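Local structure of nucleoporin nup120 (Schizosaccharomyces pombe, 4GQ2) at residues S897-Y900 against L901-K905; A912-D915 against A916-S920; D930-D933 against L934-I938. The protein serves as a structural constituent of the nuclear pore complex, whose nucleoporins can also act as docking or interaction partners for nuclear transport factors. One frame throughout, in Å; residues are numbered along the deposited sequence.

Interaction 1: residues S897-Y900 against L901-K905; sequences SCYY and LHLSK
Tyr899 and Leu903, four residues apart on helix 895-909, make the main side-chain contact between 897-900 and 901-905. It is a CH-pi interaction: Leu903 CD1 sits 4.0 Å from the centroid of the Tyr899 ring and 28° off the ring normal, which places it over the face. The methyl is displaced toward the phenol end, where Leu903 CD1 comes 3.6 Å from Tyr899 CZ. The torsions account for this: Tyr899 turns CG opposite its backbone N (chi1 175°), which leans the ring along the helix toward Leu903. Leu903 CD1 also faces the edge of the Tyr900 ring, near its plane, but the 4.5 Å to Tyr900 CD1 makes this a loose apolar contact.

The backbone contributes four successive i to i+4 hydrogen bonds. Leu901 N donates to Ser897 O at 2.7 Å and Leu903 N to Tyr899 O at 2.8 Å; in both the donor lies nearly on the carbonyl axis. His902 N to Cys898 O and Ser904 N to Tyr900 O complete the set, each with its donor tilted from the carbonyl plane.

Two side-chain hydroxyls of 897-900 bond to other parts of the chain, Tyr899 OH to Phe863 O and Ser897 OG to Ala923 O. Cys898 packs on Phe883 and Ile886 of helix 881-889. Such a regular alpha-helical turn, with an i to i+4 aromatic-aliphatic pair and neighbouring helices around it, belongs to the stacked helices of the HEAT-repeat region of the chain.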
loop_
_atom_site.group_PDB
_atom_site.type_symbol
_atom_site.label_atom_id
_atom_site.label_comp_id
_atom_site.label_asym_id
_atom_site.label_seq_id
_atom_site.Cartn_x
_atom_site.Cartn_y
_atom_site.Cartn_z
ATOM N N SER A 897 -40.610 -0.429 -4.294
ATOM C CA SER A 897 -40.809 0.724 -5.174
ATOM C C SER A 897 -39.886 1.879 -4.817
ATOM O O SER A 897 -39.292 2.497 -5.711
ATOM C CB SER A 897 -42.266 1.191 -5.138
ATOM O OG SER A 897 -43.098 0.320 -5.881
ATOM N N CYS A 898 -39.772 2.165 -3.514
ATOM C CA CYS A 898 -38.874 3.216 -3.010
ATOM C C CYS A 898 -37.436 2.990 -3.474
ATOM O O CYS A 898 -36.759 3.923 -3.913
ATOM C CB CYS A 898 -38.921 3.280 -1.480
ATOM S SG CYS A 898 -40.432 4.014 -0.803
ATOM N N TYR A 899 -36.995 1.737 -3.375
ATOM C CA TYR A 899 -35.675 1.318 -3.813
ATOM C C TYR A 899 -35.520 1.565 -5.312
ATOM O O TYR A 899 -34.554 2.204 -5.735
ATOM C CB TYR A 899 -35.439 -0.156 -3.435
ATOM C CG TYR A 899 -34.142 -0.764 -3.944
ATOM C CD1 TYR A 899 -32.908 -0.343 -3.448
ATOM C CD2 TYR A 899 -34.156 -1.786 -4.908
ATOM C CE1 TYR A 899 -31.727 -0.907 -3.903
ATOM C CE2 TYR A 899 -32.982 -2.356 -5.369
ATOM C CZ TYR A 899 -31.769 -1.908 -4.867
ATOM O OH TYR A 899 -30.591 -2.458 -5.316
ATOM N N TYR A 900 -36.480 1.093 -6.106
ATOM C CA TYR A 900 -36.448 1.309 -7.559
ATOM C C TYR A 900 -36.531 2.792 -7.956
ATOM O O TYR A 900 -35.893 3.210 -8.932
ATOM C CB TYR A 900 -37.528 0.488 -8.273
ATOM C CG TYR A 900 -37.274 -1.009 -8.308
ATOM C CD1 TYR A 900 -35.982 -1.523 -8.440
ATOM C CD2 TYR A 900 -38.333 -1.913 -8.238
ATOM C CE1 TYR A 900 -35.751 -2.895 -8.478
ATOM C CE2 TYR A 900 -38.114 -3.282 -8.281
ATOM C CZ TYR A 900 -36.821 -3.767 -8.398
ATOM O OH TYR A 900 -36.604 -5.122 -8.438
ATOM N N LEU A 901 -37.307 3.578 -7.200
ATOM C CA LEU A 901 -37.335 5.039 -7.360
ATOM C C LEU A 901 -35.955 5.636 -7.082
ATOM O O LEU A 901 -35.452 6.454 -7.860
ATOM C CB LEU A 901 -38.356 5.690 -6.418
ATOM C CG LEU A 901 -39.140 6.945 -6.856
ATOM C CD1 LEU A 901 -39.486 7.813 -5.646
ATOM C CD2 LEU A 901 -38.460 7.790 -7.930
ATOM N N HIS A 902 -35.355 5.236 -5.964
ATOM C CA HIS A 902 -34.016 5.695 -5.629
ATOM C C HIS A 902 -33.024 5.368 -6.712
ATOM O O HIS A 902 -32.240 6.218 -7.123
ATOM C CB HIS A 902 -33.555 5.100 -4.316
ATOM C CG HIS A 902 -32.108 5.368 -4.019
ATOM N ND1 HIS A 902 -31.196 4.386 -3.935
ATOM C CD2 HIS A 902 -31.424 6.560 -3.817
ATOM C CE1 HIS A 902 -29.993 4.920 -3.675
ATOM N NE2 HIS A 902 -30.132 6.250 -3.606
ATOM N N LEU A 903 -33.057 4.130 -7.186
ATOM C CA LEU A 903 -32.189 3.703 -8.273
ATOM C C LEU A 903 -32.387 4.538 -9.524
ATOM O O LEU A 903 -31.416 4.990 -10.131
ATOM C CB LEU A 903 -32.399 2.224 -8.584
ATOM C CG LEU A 903 -31.892 1.297 -7.482
ATOM C CD1 LEU A 903 -31.742 -0.113 -8.028
ATOM C CD2 LEU A 903 -30.575 1.805 -6.926
ATOM N N SER A 904 -33.647 4.763 -9.887
ATOM C CA SER A 904 -33.980 5.600 -11.035
ATOM C C SER A 904 -33.285 6.958 -10.973
ATOM O O SER A 904 -32.606 7.353 -11.924
ATOM C CB SER A 904 -35.491 5.791 -11.136
ATOM O OG SER A 904 -35.807 6.543 -12.288
ATOM N N LYS A 905 -33.438 7.650 -9.844
ATOM C CA LYS A 905 -32.841 8.977 -9.651
ATOM C C LYS A 905 -31.314 8.899 -9.653
ATOM O O LYS A 905 -30.643 9.856 -10.046
ATOM C CB LYS A 905 -33.323 9.621 -8.337
ATOM C CG LYS A 905 -34.818 9.914 -8.262
ATOM C CD LYS A 905 -35.288 10.096 -6.822
ATOM C CE LYS A 905 -35.464 11.561 -6.442
ATOM N NZ LYS A 905 -36.787 12.088 -6.888
#

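Interaction 2: residues A912-D915 against A916-S920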
loop_
_atom_site.group_PDB
_atom_site.type_symbol
_atom_site.label_atom_id
_atom_site.label_comp_id
_atom_site.label_asym_id
_atom_site.label_seq_id
_atom_site.Cartn_x
_atom_site.Cartn_y
_atom_site.Cartn_z
ATOM N N ALA A 912 -27.283 7.718 -17.079
ATOM C CA ALA A 912 -27.661 6.408 -17.590
ATOM C C ALA A 912 -29.176 6.374 -17.747
ATOM O O ALA A 912 -29.888 5.758 -16.952
ATOM C CB ALA A 912 -27.181 5.314 -16.652
ATOM N N TYR A 913 -29.657 7.040 -18.793
ATOM C CA TYR A 913 -31.081 7.335 -18.949
ATOM C C TYR A 913 -31.983 6.143 -19.290
ATOM O O TYR A 913 -33.158 6.143 -18.925
ATOM C CB TYR A 913 -31.277 8.488 -19.941
ATOM C CG TYR A 913 -30.501 9.737 -19.568
ATOM C CD1 TYR A 913 -30.814 10.458 -18.412
ATOM C CD2 TYR A 913 -29.452 10.196 -20.365
ATOM C CE1 TYR A 913 -30.107 11.597 -18.063
ATOM C CE2 TYR A 913 -28.737 11.336 -20.024
ATOM C CZ TYR A 913 -29.072 12.033 -18.874
ATOM O OH TYR A 913 -28.366 13.163 -18.526
ATOM N N ILE A 914 -31.439 5.131 -19.962
ATOM C CA ILE A 914 -32.214 3.928 -20.293
ATOM C C ILE A 914 -32.555 3.119 -19.040
ATOM O O ILE A 914 -33.687 2.656 -18.879
ATOM C CB ILE A 914 -31.478 3.013 -21.310
ATOM C CG1 ILE A 914 -30.885 3.828 -22.475
ATOM C CG2 ILE A 914 -32.398 1.900 -21.812
ATOM C CD1 ILE A 914 -31.894 4.341 -23.490
ATOM N N ASP A 915 -31.563 2.949 -18.168
ATOM C CA ASP A 915 -31.730 2.202 -16.926
ATOM C C ASP A 915 -32.551 3.002 -15.912
ATOM O O ASP A 915 -33.374 2.435 -15.180
ATOM C CB ASP A 915 -30.367 1.847 -16.328
ATOM C CG ASP A 915 -29.479 1.103 -17.299
ATOM O OD1 ASP A 915 -29.731 -0.093 -17.562
ATOM O OD2 ASP A 915 -28.513 1.716 -17.793
ATOM N N ALA A 916 -32.317 4.314 -15.870
ATOM C CA ALA A 916 -33.112 5.221 -15.035
ATOM C C ALA A 916 -34.597 5.142 -15.390
ATOM O O ALA A 916 -35.453 5.270 -14.516
ATOM C CB ALA A 916 -32.614 6.652 -15.166
ATOM N N LEU A 917 -34.884 4.926 -16.676
ATOM C CA LEU A 917 -36.247 4.798 -17.179
ATOM C C LEU A 917 -36.821 3.459 -16.732
ATOM O O LEU A 917 -37.913 3.405 -16.163
ATOM C CB LEU A 917 -36.253 4.887 -18.714
ATOM C CG LEU A 917 -37.458 5.367 -19.543
ATOM C CD1 LEU A 917 -37.068 5.444 -21.012
ATOM C CD2 LEU A 917 -38.699 4.506 -19.397
ATOM N N GLU A 918 -36.075 2.386 -16.990
ATOM C CA GLU A 918 -36.519 1.030 -16.667
ATOM C C GLU A 918 -36.787 0.853 -15.173
ATOM O O GLU A 918 -37.772 0.219 -14.790
ATOM C CB GLU A 918 -35.530 -0.013 -17.197
ATOM C CG GLU A 918 -35.514 -0.091 -18.725
ATOM C CD GLU A 918 -34.672 -1.230 -19.283
ATOM O OE1 GLU A 918 -33.972 -1.910 -18.501
ATOM O OE2 GLU A 918 -34.711 -1.447 -20.518
ATOM N N PHE A 919 -35.931 1.439 -14.333
ATOM C CA PHE A 919 -36.117 1.359 -12.881
ATOM C C PHE A 919 -37.331 2.157 -12.422
ATOM O O PHE A 919 -37.978 1.797 -11.435
ATOM C CB PHE A 919 -34.862 1.819 -12.120
ATOM C CG PHE A 919 -33.809 0.754 -11.988
ATOM C CD1 PHE A 919 -34.106 -0.466 -11.393
ATOM C CD2 PHE A 919 -32.519 0.972 -12.454
ATOM C CE1 PHE A 919 -33.140 -1.452 -11.272
ATOM C CE2 PHE A 919 -31.545 -0.008 -12.335
ATOM C CZ PHE A 919 -31.856 -1.222 -11.744
ATOM N N SER A 920 -37.625 3.244 -13.136
ATOM C CA SER A 920 -38.798 4.066 -12.851
ATOM C C SER A 920 -40.076 3.285 -13.162
ATOM O O SER A 920 -41.030 3.308 -12.373
ATOM C CB SER A 920 -38.753 5.371 -13.645
ATOM O OG SER A 920 -39.708 6.289 -13.151
#
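The first turns of helix 913-925 form this contact, with Ala912 at the N-cap position and its carbonyl opening the i to i+4 ladder. Ala916 N donates to Ala912 O at 3.0 Å, in the carbonyl plane. The next rung is more bent: Leu917 N reaches Tyr913 O at 3.1 Å with an N-H...O angle of 137°, its donor 41° above the carbonyl plane. Glu918 N to Ile914 O and Phe919 N to Asp915 O return to straighter geometry.

Side chains of the second segment lie over carbonyls of the first. Phe919 places CG beside its own backbone N (chi1 -82°), bringing CD2 to 3.2 Å from Asp915 O in an oblique approach. Glu918 CG lies 3.3 Å from Ile914 O. Glu918 OE1 is 4.7 Å from Asp915 OD1, a like-charge proximity probably eased by the chain of another protein, which offers a basic side chain in a salt bridge to Asp915 OD1 and a long, weak ion pair to Glu918 OE1.

Phe919 also packs on Leu907 of helix 895-909 and on Phe863 of helix 856-864; an alanine here would probably open a gap between these helices, with Leu907 and Phe863 each losing the ring they pack on. Tyr913 and Leu917 meet helix 932-949. This is a helix N-terminus in an alpha-helical repeat stack, with one side against neighbouring helices and another at a protein-protein interface.

Interaction 3: residues D930-D933 against L934-I938; sequences DDED and LSIAI
Asp931 and Leu934 cross at about a right angle, with the carboxylate of Asp931 turned back over the start of helix 932-949. Its CG stands opposite the backbone N (chi1 -171°), which brings OD1 to 2.8 Å from Leu934 N. This is the N-cap bond. The donor meets OD1 from above the carboxylate plane, 51° out of it, and the N-H...O angle is 152°. Leu934 CB lies against the same group, 3.5 Å from Asp931 CG, and the Leu934 side chain also touches Tyr890 and Asn894.

Ser935 grips the cap residue by its carbonyl. Both Ser935 N and Ser935 OG donate to Asp931 O, each at 3.0 Å, and they approach from opposite faces of the carbonyl plane. Two donors on one oxygen tie this first turn down, and the negative carboxylate would probably interact favourably with the helix dipole.

Glu932 and Ile936 form the outer pair, their side chains crossing obliquely on the exposed side. Contact is through the aliphatic part of Glu932: its CG lies 3.8 Å from Ile936 CD1. Beneath them, Ile936 N bonds to Glu932 O at 2.8 Å, and Ala937 N to Asp933 O continues the i to i+4 ladder. An aspartate N-cap accepting from the amide three residues on, followed by regular alpha-helical bonding, is the classic start of a helix, here the last helix of the deposited chain, within its HEAT-repeat region.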
loop_
_atom_site.group_PDB
_atom_site.type_symbol
_atom_site.label_atom_id
_atom_site.label_comp_id
_atom_site.label_asym_id
_atom_site.label_seq_id
_atom_site.Cartn_x
_atom_site.Cartn_y
_atom_site.Cartn_z
ATOM N N ASP A 930 -51.636 1.317 -1.764
ATOM C CA ASP A 930 -52.034 2.634 -2.266
ATOM C C ASP A 930 -51.321 3.777 -1.551
ATOM O O ASP A 930 -51.303 3.844 -0.322
ATOM C CB ASP A 930 -53.552 2.814 -2.174
ATOM C CG ASP A 930 -54.310 1.815 -3.036
ATOM O OD1 ASP A 930 -54.199 0.594 -2.783
ATOM O OD2 ASP A 930 -55.018 2.247 -3.968
ATOM N N ASP A 931 -50.711 4.646 -2.353
ATOM C CA ASP A 931 -50.059 5.870 -1.899
ATOM C C ASP A 931 -50.060 6.803 -3.105
ATOM O O ASP A 931 -49.344 6.566 -4.082
ATOM C CB ASP A 931 -48.621 5.586 -1.427
ATOM C CG ASP A 931 -47.960 6.788 -0.745
ATOM O OD1 ASP A 931 -48.058 7.928 -1.256
ATOM O OD2 ASP A 931 -47.311 6.584 0.304
ATOM N N GLU A 932 -50.883 7.844 -3.048
ATOM C CA GLU A 932 -51.012 8.770 -4.171
ATOM C C GLU A 932 -49.744 9.605 -4.316
ATOM O O GLU A 932 -49.285 9.875 -5.430
ATOM C CB GLU A 932 -52.244 9.671 -3.996
ATOM C CG GLU A 932 -52.647 10.432 -5.254
ATOM C CD GLU A 932 -53.798 11.403 -5.037
ATOM O OE1 GLU A 932 -53.980 11.898 -3.899
ATOM O OE2 GLU A 932 -54.523 11.680 -6.018
ATOM N N ASP A 933 -49.180 10.004 -3.180
ATOM C CA ASP A 933 -47.982 10.831 -3.170
ATOM C C ASP A 933 -46.817 10.095 -3.806
ATOM O O ASP A 933 -46.005 10.696 -4.526
ATOM C CB ASP A 933 -47.632 11.262 -1.744
ATOM C CG ASP A 933 -48.702 12.147 -1.126
ATOM O OD1 ASP A 933 -49.067 13.173 -1.748
ATOM O OD2 ASP A 933 -49.175 11.816 -0.015
ATOM N N LEU A 934 -46.750 8.791 -3.545
ATOM C CA LEU A 934 -45.714 7.942 -4.116
ATOM C C LEU A 934 -45.956 7.733 -5.606
ATOM O O LEU A 934 -45.025 7.843 -6.405
ATOM C CB LEU A 934 -45.639 6.608 -3.376
ATOM C CG LEU A 934 -44.699 5.514 -3.889
ATOM C CD1 LEU A 934 -43.272 6.010 -4.108
ATOM C CD2 LEU A 934 -44.733 4.355 -2.904
ATOM N N SER A 935 -47.212 7.457 -5.959
ATOM C CA SER A 935 -47.630 7.274 -7.347
ATOM C C SER A 935 -47.268 8.490 -8.183
ATOM O O SER A 935 -46.677 8.364 -9.259
ATOM C CB SER A 935 -49.136 7.014 -7.425
ATOM O OG SER A 935 -49.445 5.723 -6.940
ATOM N N ILE A 936 -47.611 9.663 -7.661
ATOM C CA ILE A 936 -47.329 10.933 -8.322
ATOM C C ILE A 936 -45.826 11.099 -8.531
ATOM O O ILE A 936 -45.389 11.428 -9.637
ATOM C CB ILE A 936 -47.923 12.126 -7.530
ATOM C CG1 ILE A 936 -49.432 12.230 -7.788
ATOM C CG2 ILE A 936 -47.224 13.433 -7.889
ATOM C CD1 ILE A 936 -50.212 12.925 -6.690
ATOM N N ALA A 937 -45.049 10.846 -7.473
ATOM C CA ALA A 937 -43.597 11.013 -7.511
ATOM C C ALA A 937 -42.944 10.087 -8.533
ATOM O O ALA A 937 -42.008 10.490 -9.224
ATOM C CB ALA A 937 -42.991 10.803 -6.132
ATOM N N ILE A 938 -43.456 8.861 -8.634
ATOM C CA ILE A 938 -42.967 7.889 -9.612
ATOM C C ILE A 938 -43.267 8.317 -11.050
ATOM O O ILE A 938 -42.380 8.270 -11.902
ATOM C CB ILE A 938 -43.523 6.468 -9.340
ATOM C CG1 ILE A 938 -42.862 5.873 -8.091
ATOM C CG2 ILE A 938 -43.314 5.548 -10.545
ATOM C CD1 ILE A 938 -43.472 4.572 -7.612
#

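How the interactions relate
The three contacts lie on consecutive helices, 895-909, 913-925 and 932-949, of the HEAT-repeat region. The centres of interactions 1 and 2 are about 10 Å apart, and these two are joined most closely: Ser904 OG lies 2.6 Å from Ala916 O, a probable hydrogen bond, and Leu903 CD1 packs 3.8 Å from Phe919 CE1. Interaction 3 meets interaction 1 through Leu901 CG and Ile938 CG1, 4.1 Å apart, with centres about 13 Å apart. Interactions 2 and 3 are more distant, about 18 Å between centres, and touch where Ser920 OG is 3.6 Å from Ile938 O. Together they record three consecutive helices packed against one another within the HEAT-repeat region.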